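Eukaryotic translation initiation factor 4E type 5 (Leishmania major, PDB 7KCJ) probably binds the 7-methylguanosine cap of mRNA and acts as a translation initiation factor. Local coordinates at residues N95-M100 against T163-V168; P106-A111 against N184-A189; L117-G122 against A169-E174. All blocks are in the same frame, centred on the assembly; numbering follows the deposited sequence.

Contact 1: N95-M100 against T163-V168; sequences NGSRIM and TRSHAV
I99 of strand 97-103 reaches across to the first turns of helix 165-178 and meets S165 and V168, while S97, two residues earlier on the same strand, faces S165 across a buried water. The isoleucine does most of its touching with its long branch. CG1 lies beside the backbone N (chi1 -70°) and the chain then runs on extended (chi2 167°), which carries CD1 over to the helix. There CD1 packs against CG1 of V168 at 3.7 Å and stands 3.9 Å from the carbonyl O of S165, so that it rests partly on a methyl group and partly on helix backbone. One step back along the branch, I99 CG1 is 4.0 Å from S165 OG. The I99 side chain also packs on I188 of the neighbouring strand. The setting is the eIF4E fold, a curved antiparallel sheet backed by long helices. Here S97 and I99 turn to the helical side, whereas R98 between them turns to the other side, where it forms a salt bridge with E156. The polar half of the contact is indirect: S97 OG and S165 OG are 4.0 Å apart, too far for a hydrogen bond. The S97 hydroxyl is directed toward the helix, where a water lies 2.8 Å from S97 OG. That water donates to the carbonyl O of R98 at 2.8 Å, so the strand holds it with two bonds. Its distance of 2.5 Å to S165 OG is unusually short, which leaves a link between water and helix doubtful. The buried S165 hydroxyl is instead held by a hydrogen bond to E190 OE1 of the edge strand 186-191.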
loop_
_atom_site.group_PDB
_atom_site.type_symbol
_atom_site.label_atom_id
_atom_site.label_comp_id
_atom_site.label_asym_id
_atom_site.label_seq_id
_atom_site.Cartn_x
_atom_site.Cartn_y
_atom_site.Cartn_z
ATOM N N ASN A 95 3.264 -18.089 -5.106
ATOM C CA ASN A 95 2.808 -17.854 -6.481
ATOM C C ASN A 95 2.556 -16.370 -6.799
ATOM O O ASN A 95 2.025 -16.067 -7.861
ATOM C CB ASN A 95 1.472 -18.585 -6.678
ATOM C CG ASN A 95 1.517 -20.044 -6.295
ATOM O OD1 ASN A 95 0.689 -20.545 -5.511
ATOM N ND2 ASN A 95 2.508 -20.736 -6.829
ATOM N N GLY A 96 2.912 -15.475 -5.891
ATOM C CA GLY A 96 2.569 -14.073 -6.025
ATOM C C GLY A 96 3.633 -13.164 -6.583
ATOM O O GLY A 96 4.751 -13.586 -6.883
ATOM N N SER A 97 3.288 -11.892 -6.711
ATOM C CA SER A 97 4.210 -10.864 -7.175
ATOM C C SER A 97 3.697 -9.470 -6.730
ATOM O O SER A 97 2.725 -9.397 -5.963
ATOM C CB SER A 97 4.446 -10.963 -8.680
ATOM O OG SER A 97 3.267 -10.745 -9.438
ATOM N N ARG A 98 4.365 -8.378 -7.151
ATOM C CA ARG A 98 3.961 -7.056 -6.704
ATOM C C ARG A 98 3.911 -6.007 -7.800
ATOM O O ARG A 98 4.528 -6.164 -8.854
ATOM C CB ARG A 98 4.857 -6.600 -5.544
ATOM C CG ARG A 98 6.278 -6.321 -5.960
ATOM C CD ARG A 98 7.206 -6.194 -4.769
ATOM N NE ARG A 98 8.596 -6.114 -5.210
ATOM C CZ ARG A 98 9.511 -5.308 -4.682
ATOM N NH1 ARG A 98 9.192 -4.489 -3.685
ATOM N NH2 ARG A 98 10.745 -5.293 -5.163
ATOM N N ILE A 99 3.142 -4.936 -7.544
ATOM C CA ILE A 99 3.028 -3.793 -8.442
ATOM C C ILE A 99 3.414 -2.554 -7.646
ATOM O O ILE A 99 2.878 -2.330 -6.560
ATOM C CB ILE A 99 1.596 -3.676 -9.050
ATOM C CG1 ILE A 99 1.318 -4.808 -10.041
ATOM C CG2 ILE A 99 1.390 -2.322 -9.713
ATOM C CD1 ILE A 99 -0.122 -4.925 -10.420
ATOM N N MET A 100 4.386 -1.779 -8.142
ATOM C CA MET A 100 4.793 -0.540 -7.477
ATOM C C MET A 100 4.273 0.625 -8.264
ATOM O O MET A 100 4.447 0.672 -9.480
ATOM C CB MET A 100 6.321 -0.397 -7.366
ATOM C CG MET A 100 7.033 -1.630 -6.905
ATOM S SD MET A 100 6.582 -2.379 -5.367
ATOM C CE MET A 100 7.571 -1.349 -4.264
ATOM N N THR A 163 -0.036 -14.421 -12.134
ATOM C CA THR A 163 -0.619 -14.475 -13.469
ATOM C C THR A 163 -1.727 -13.416 -13.679
ATOM O O THR A 163 -2.193 -13.248 -14.804
ATOM C CB THR A 163 -1.093 -15.890 -13.815
ATOM O OG1 THR A 163 -2.187 -16.227 -12.967
ATOM C CG2 THR A 163 0.020 -16.923 -13.703
ATOM N N ARG A 164 -2.162 -12.712 -12.614
ATOM C CA ARG A 164 -3.155 -11.638 -12.734
ATOM C C ARG A 164 -2.504 -10.235 -12.822
ATOM O O ARG A 164 -3.211 -9.244 -12.980
ATOM C CB ARG A 164 -4.146 -11.673 -11.553
ATOM C CG ARG A 164 -4.924 -12.985 -11.419
ATOM C CD ARG A 164 -5.769 -13.296 -12.646
ATOM N NE ARG A 164 -6.750 -14.355 -12.392
ATOM C CZ ARG A 164 -6.735 -15.551 -12.977
ATOM N NH1 ARG A 164 -5.785 -15.857 -13.855
ATOM N NH2 ARG A 164 -7.671 -16.448 -12.691
ATOM N N SER A 165 -1.166 -10.159 -12.694
ATOM C CA SER A 165 -0.377 -8.939 -12.676
ATOM C C SER A 165 -0.588 -8.032 -13.890
ATOM O O SER A 165 -0.865 -6.849 -13.708
ATOM C CB SER A 165 1.102 -9.283 -12.507
ATOM O OG SER A 165 1.859 -8.142 -12.145
ATOM N N HIS A 166 -0.456 -8.570 -15.113
ATOM C CA HIS A 166 -0.624 -7.760 -16.309
ATOM C C HIS A 166 -2.020 -7.124 -16.394
ATOM O O HIS A 166 -2.112 -5.934 -16.656
ATOM C CB HIS A 166 -0.259 -8.533 -17.581
ATOM C CG HIS A 166 -0.294 -7.681 -18.810
ATOM N ND1 HIS A 166 0.536 -6.574 -18.947
ATOM C CD2 HIS A 166 -1.063 -7.789 -19.921
ATOM C CE1 HIS A 166 0.249 -6.054 -20.133
ATOM N NE2 HIS A 166 -0.702 -6.754 -20.759
ATOM N N ALA A 167 -3.083 -7.882 -16.124
ATOM C CA ALA A 167 -4.437 -7.338 -16.165
ATOM C C ALA A 167 -4.661 -6.239 -15.120
ATOM O O ALA A 167 -5.279 -5.227 -15.441
ATOM C CB ALA A 167 -5.461 -8.446 -15.983
ATOM N N VAL A 168 -4.144 -6.419 -13.887
ATOM C CA VAL A 168 -4.305 -5.430 -12.834
ATOM C C VAL A 168 -3.496 -4.171 -13.176
ATOM O O VAL A 168 -4.013 -3.060 -13.059
ATOM C CB VAL A 168 -3.875 -6.017 -11.451
ATOM C CG1 VAL A 168 -3.815 -4.933 -10.383
ATOM C CG2 VAL A 168 -4.804 -7.139 -11.011
HETATM O O HOH W 1 3.832 -8.214 -10.550
#

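Contact 2: P106-A111 against N184-A189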
loop_
_atom_site.group_PDB
_atom_site.type_symbol
_atom_site.label_atom_id
_atom_site.label_comp_id
_atom_site.label_asym_id
_atom_site.label_seq_id
_atom_site.Cartn_x
_atom_site.Cartn_y
_atom_site.Cartn_z
ATOM N N PRO A 106 0.719 16.350 -6.324
ATOM C CA PRO A 106 -0.727 16.538 -6.521
ATOM C C PRO A 106 -1.039 17.050 -7.919
ATOM O O PRO A 106 -0.209 17.726 -8.538
ATOM C CB PRO A 106 -1.091 17.600 -5.480
ATOM C CG PRO A 106 0.181 18.346 -5.233
ATOM C CD PRO A 106 1.264 17.320 -5.347
ATOM N N PRO A 107 -2.254 16.766 -8.430
ATOM C CA PRO A 107 -3.324 15.956 -7.820
ATOM C C PRO A 107 -3.140 14.437 -7.958
ATOM O O PRO A 107 -3.939 13.684 -7.420
ATOM C CB PRO A 107 -4.571 16.444 -8.559
ATOM C CG PRO A 107 -4.073 16.815 -9.934
ATOM C CD PRO A 107 -2.633 17.256 -9.768
ATOM N N THR A 108 -2.088 13.992 -8.659
ATOM C CA THR A 108 -1.811 12.563 -8.884
ATOM C C THR A 108 -1.680 11.754 -7.589
ATOM O O THR A 108 -2.198 10.640 -7.506
ATOM C CB THR A 108 -0.592 12.409 -9.800
ATOM O OG1 THR A 108 -0.836 13.096 -11.037
ATOM C CG2 THR A 108 -0.241 10.964 -10.045
ATOM N N THR A 109 -1.006 12.290 -6.590
ATOM C CA THR A 109 -0.843 11.606 -5.310
ATOM C C THR A 109 -2.209 11.286 -4.668
ATOM O O THR A 109 -2.484 10.135 -4.326
ATOM C CB THR A 109 0.018 12.468 -4.381
ATOM O OG1 THR A 109 -0.471 13.816 -4.421
ATOM C CG2 THR A 109 1.480 12.439 -4.760
ATOM N N ASP A 110 -3.100 12.275 -4.643
ATOM C CA ASP A 110 -4.404 12.094 -4.029
ATOM C C ASP A 110 -5.280 11.163 -4.850
ATOM O O ASP A 110 -5.707 10.130 -4.329
ATOM C CB ASP A 110 -5.077 13.448 -3.779
ATOM C CG ASP A 110 -4.364 14.276 -2.733
ATOM O OD1 ASP A 110 -4.146 13.761 -1.617
ATOM O OD2 ASP A 110 -4.030 15.438 -3.030
ATOM N N ALA A 111 -5.489 11.484 -6.143
ATOM C CA ALA A 111 -6.317 10.697 -7.044
ATOM C C ALA A 111 -5.815 9.264 -7.238
ATOM O O ALA A 111 -6.615 8.325 -7.306
ATOM C CB ALA A 111 -6.425 11.406 -8.390
ATOM N N ASN A 184 4.190 12.501 -16.655
ATOM C CA ASN A 184 5.402 12.738 -15.879
ATOM C C ASN A 184 5.186 12.686 -14.363
ATOM O O ASN A 184 6.136 12.918 -13.633
ATOM C CB ASN A 184 5.994 14.108 -16.260
ATOM C CG ASN A 184 5.254 15.329 -15.746
ATOM O OD1 ASN A 184 4.249 15.245 -15.032
ATOM N ND2 ASN A 184 5.744 16.505 -16.108
ATOM N N SER A 185 3.950 12.508 -13.887
ATOM C CA SER A 185 3.625 12.578 -12.459
ATOM C C SER A 185 3.516 11.233 -11.730
ATOM O O SER A 185 3.262 11.203 -10.515
ATOM C CB SER A 185 2.331 13.358 -12.272
ATOM O OG SER A 185 1.235 12.614 -12.774
ATOM N N TYR A 186 3.655 10.128 -12.462
ATOM C CA TYR A 186 3.535 8.803 -11.864
ATOM C C TYR A 186 4.153 7.717 -12.728
ATOM O O TYR A 186 4.314 7.895 -13.925
ATOM C CB TYR A 186 2.051 8.446 -11.580
ATOM C CG TYR A 186 1.216 8.201 -12.826
ATOM C CD1 TYR A 186 0.615 9.255 -13.506
ATOM C CD2 TYR A 186 0.977 6.919 -13.286
ATOM C CE1 TYR A 186 -0.134 9.045 -14.646
ATOM C CE2 TYR A 186 0.203 6.696 -14.421
ATOM C CZ TYR A 186 -0.345 7.764 -15.096
ATOM O OH TYR A 186 -1.142 7.572 -16.190
ATOM N N ASN A 187 4.404 6.547 -12.140
ATOM C CA ASN A 187 4.855 5.386 -12.893
ATOM C C ASN A 187 4.378 4.086 -12.254
ATOM O O ASN A 187 4.211 3.997 -11.026
ATOM C CB ASN A 187 6.358 5.383 -13.151
ATOM C CG ASN A 187 7.163 5.463 -11.905
ATOM O OD1 ASN A 187 7.327 4.457 -11.185
ATOM N ND2 ASN A 187 7.685 6.668 -11.616
ATOM N N ILE A 188 4.113 3.087 -13.105
ATOM C CA ILE A 188 3.633 1.797 -12.671
ATOM C C ILE A 188 4.628 0.754 -13.118
ATOM O O ILE A 188 5.038 0.740 -14.279
ATOM C CB ILE A 188 2.219 1.497 -13.233
ATOM C CG1 ILE A 188 1.222 2.579 -12.809
ATOM C CG2 ILE A 188 1.745 0.105 -12.778
ATOM C CD1 ILE A 188 -0.069 2.528 -13.488
ATOM N N ALA A 189 5.026 -0.123 -12.201
ATOM C CA ALA A 189 5.973 -1.175 -12.521
ATOM C C ALA A 189 5.524 -2.505 -11.930
ATOM O O ALA A 189 4.928 -2.537 -10.858
ATOM C CB ALA A 189 7.349 -0.810 -11.991
#
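T108, at the start of helix 108-121, turns its side chain onto S185 and Y186, where the chain enters the edge strand 186-191. CB is already in contact, standing 3.5 Å from S185 OG, and two branches then leave it for different parts of the opposing surface. With chi1 at -58°, the hydroxyl OG1 lies beside the backbone N of T108 and the methyl CG2 opposite that N. OG1 comes within 2.7 Å of S185 OG, a possible hydrogen bond between the two hydroxyls, though the direction of the T108 proton is uncertain. It also approaches the serine's carbon, with T108 OG1 3.4 Å from S185 CB. S185 OG itself hydrogen-bonds the carbonyl O of A182, three residues earlier. This serine hydroxyl can therefore link the helix start to the loop before the strand, and it lies in the plane of the Y186 ring, at its edge. The methyl spreads over both polar and apolar neighbours. CG2 lies 3.5 Å from both S185 OG and S185 O, then touches Y186 CB at 3.7 Å. It also sits obliquely near the root of the tyrosine ring, with T108 CG2 4.0 Å from Y186 CD1. Y186 thus receives the methyl where the side chain leaves the backbone. Around this point, T108 also packs on L103 at the end of strand 97-103, on L181 and on M176 of helix 165-178; Y186 shares all three neighbours and touches R177 besides. The backbone of S185 pairs with L104, so the helix start packs on the ends of strands 97-103 and 186-191 and on the C-terminal part of helix 165-178.

Contact 3: L117-G122 against A169-E174; sequences LAVVMG and AEFLAE
This is an apolar helix-to-helix contact on the side of the sheet covered by helices: V119, in the last turns of helix 108-121, inserts its two methyl groups against the consecutive residues F171 and L172 of helix 165-178. Each methyl has its own partner. CG1, beside the backbone N of V119 (chi1 -62°), meets F171 CE2 at 3.4 Å, a close approach made at the rim of the ring and near its plane, so the valine abuts the phenyl edge and does not lie over a face. F171 CG is anti to its own N (chi1 177°), which sends the ring out from its helix, edge toward V119. V119 CG2 instead touches L172 CD2 at 3.6 Å, with the leucine crossing at a slant; the base of L172 points past the other helix and its end bends nearer. Long helices laid over one side of a curved antiparallel sheet are a hallmark of the eIF4E fold, and two of them are joined here. Neighbouring residues of helix 108-121 turn to the sheet instead: V120 packs on C136, L139 and W18, and L117 on L139. On helix 165-178, A173 rests on I188 of the edge strand. V119 and L172 are buried, whereas F171 remains partly exposed at the border of the contact.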
loop_
_atom_site.group_PDB
_atom_site.type_symbol
_atom_site.label_atom_id
_atom_site.label_comp_id
_atom_site.label_asym_id
_atom_site.label_seq_id
_atom_site.Cartn_x
_atom_site.Cartn_y
_atom_site.Cartn_z
ATOM N N LEU A 117 -6.500 2.380 -3.478
ATOM C CA LEU A 117 -7.231 1.938 -2.281
ATOM C C LEU A 117 -8.581 1.305 -2.683
ATOM O O LEU A 117 -8.911 0.226 -2.209
ATOM C CB LEU A 117 -7.473 3.104 -1.304
ATOM C CG LEU A 117 -6.252 3.616 -0.519
ATOM C CD1 LEU A 117 -6.594 4.832 0.298
ATOM C CD2 LEU A 117 -5.644 2.537 0.388
ATOM N N ALA A 118 -9.283 1.919 -3.639
ATOM C CA ALA A 118 -10.564 1.409 -4.127
ATOM C C ALA A 118 -10.435 0.105 -4.914
ATOM O O ALA A 118 -11.171 -0.838 -4.622
ATOM C CB ALA A 118 -11.282 2.464 -4.954
ATOM N N VAL A 119 -9.508 0.028 -5.882
ATOM C CA VAL A 119 -9.341 -1.183 -6.670
ATOM C C VAL A 119 -8.918 -2.398 -5.801
ATOM O O VAL A 119 -9.361 -3.519 -6.044
ATOM C CB VAL A 119 -8.408 -0.996 -7.901
ATOM C CG1 VAL A 119 -8.932 0.022 -8.911
ATOM C CG2 VAL A 119 -6.965 -0.745 -7.525
ATOM N N VAL A 120 -8.065 -2.180 -4.799
ATOM C CA VAL A 120 -7.588 -3.262 -3.939
ATOM C C VAL A 120 -8.578 -3.648 -2.834
ATOM O O VAL A 120 -8.861 -4.833 -2.650
ATOM C CB VAL A 120 -6.202 -2.887 -3.360
ATOM C CG1 VAL A 120 -5.769 -3.811 -2.227
ATOM C CG2 VAL A 120 -5.149 -2.844 -4.461
ATOM N N MET A 121 -9.074 -2.663 -2.064
ATOM C CA MET A 121 -9.926 -2.961 -0.901
ATOM C C MET A 121 -11.436 -2.848 -1.114
ATOM O O MET A 121 -12.189 -3.502 -0.388
ATOM C CB MET A 121 -9.531 -2.092 0.308
ATOM C CG MET A 121 -8.075 -2.226 0.718
ATOM S SD MET A 121 -7.675 -1.305 2.242
ATOM C CE MET A 121 -8.053 0.273 1.732
ATOM N N GLY A 122 -11.865 -1.994 -2.038
ATOM C CA GLY A 122 -13.283 -1.765 -2.306
ATOM C C GLY A 122 -14.062 -3.004 -2.701
ATOM O O GLY A 122 -13.535 -3.863 -3.403
ATOM N N ALA A 169 -2.232 -4.344 -13.591
ATOM C CA ALA A 169 -1.385 -3.213 -13.933
ATOM C C ALA A 169 -1.962 -2.415 -15.099
ATOM O O ALA A 169 -1.975 -1.189 -15.038
ATOM C CB ALA A 169 0.022 -3.681 -14.262
ATOM N N GLU A 170 -2.489 -3.097 -16.132
ATOM C CA GLU A 170 -3.081 -2.392 -17.276
ATOM C C GLU A 170 -4.385 -1.702 -16.883
ATOM O O GLU A 170 -4.656 -0.600 -17.350
ATOM C CB GLU A 170 -3.289 -3.308 -18.484
ATOM C CG GLU A 170 -3.529 -2.550 -19.778
ATOM C CD GLU A 170 -2.470 -1.518 -20.136
ATOM O OE1 GLU A 170 -1.262 -1.828 -20.014
ATOM O OE2 GLU A 170 -2.851 -0.392 -20.534
ATOM N N PHE A 171 -5.160 -2.303 -15.969
ATOM C CA PHE A 171 -6.389 -1.680 -15.475
ATOM C C PHE A 171 -6.043 -0.365 -14.763
ATOM O O PHE A 171 -6.703 0.639 -14.996
ATOM C CB PHE A 171 -7.141 -2.607 -14.507
ATOM C CG PHE A 171 -8.364 -1.928 -13.945
ATOM C CD1 PHE A 171 -9.492 -1.741 -14.725
ATOM C CD2 PHE A 171 -8.351 -1.382 -12.674
ATOM C CE1 PHE A 171 -10.606 -1.081 -14.221
ATOM C CE2 PHE A 171 -9.468 -0.718 -12.174
ATOM C CZ PHE A 171 -10.592 -0.584 -12.943
ATOM N N LEU A 172 -5.005 -0.382 -13.910
ATOM C CA LEU A 172 -4.591 0.809 -13.184
ATOM C C LEU A 172 -4.091 1.876 -14.161
ATOM O O LEU A 172 -4.428 3.044 -13.998
ATOM C CB LEU A 172 -3.496 0.472 -12.160
ATOM C CG LEU A 172 -3.939 -0.330 -10.958
ATOM C CD1 LEU A 172 -2.718 -0.884 -10.178
ATOM C CD2 LEU A 172 -4.813 0.502 -10.074
ATOM N N ALA A 173 -3.318 1.482 -15.187
ATOM C CA ALA A 173 -2.789 2.435 -16.156
ATOM C C ALA A 173 -3.894 3.092 -16.978
ATOM O O ALA A 173 -3.823 4.284 -17.242
ATOM C CB ALA A 173 -1.779 1.758 -17.073
ATOM N N GLU A 174 -4.904 2.324 -17.404
ATOM C CA GLU A 174 -6.013 2.906 -18.159
ATOM C C GLU A 174 -6.838 3.851 -17.263
ATOM O O GLU A 174 -7.261 4.901 -17.747
ATOM C CB GLU A 174 -6.890 1.825 -18.790
ATOM C CG GLU A 174 -6.186 1.076 -19.893
ATOM C CD GLU A 174 -7.126 0.217 -20.716
ATOM O OE1 GLU A 174 -8.068 -0.364 -20.131
ATOM O OE2 GLU A 174 -6.926 0.133 -21.949
#

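All three contacts are buried, though F171 and Y186 keep some exposure. Contacts 1 and 3 share helix 165-178, contact 1 fixing its start to strand 97-103 and contact 3 its middle to helix 108-121; their centres are about 11 Å apart. Contact 2 joins the opposite end of helix 108-121 to edge strand 186-191. Chemistry varies with place: contact 1 combines aliphatic packing with a buried water beside it, contact 2 pairs hydroxyls beside a methyl contact, and contact 3 is purely apolar. The contacts also meet one another directly: I99 CD1 packs on A169 N between contacts 1 and 3, and M100 N probably hydrogen-bonds A189 O between contacts 1 and 2.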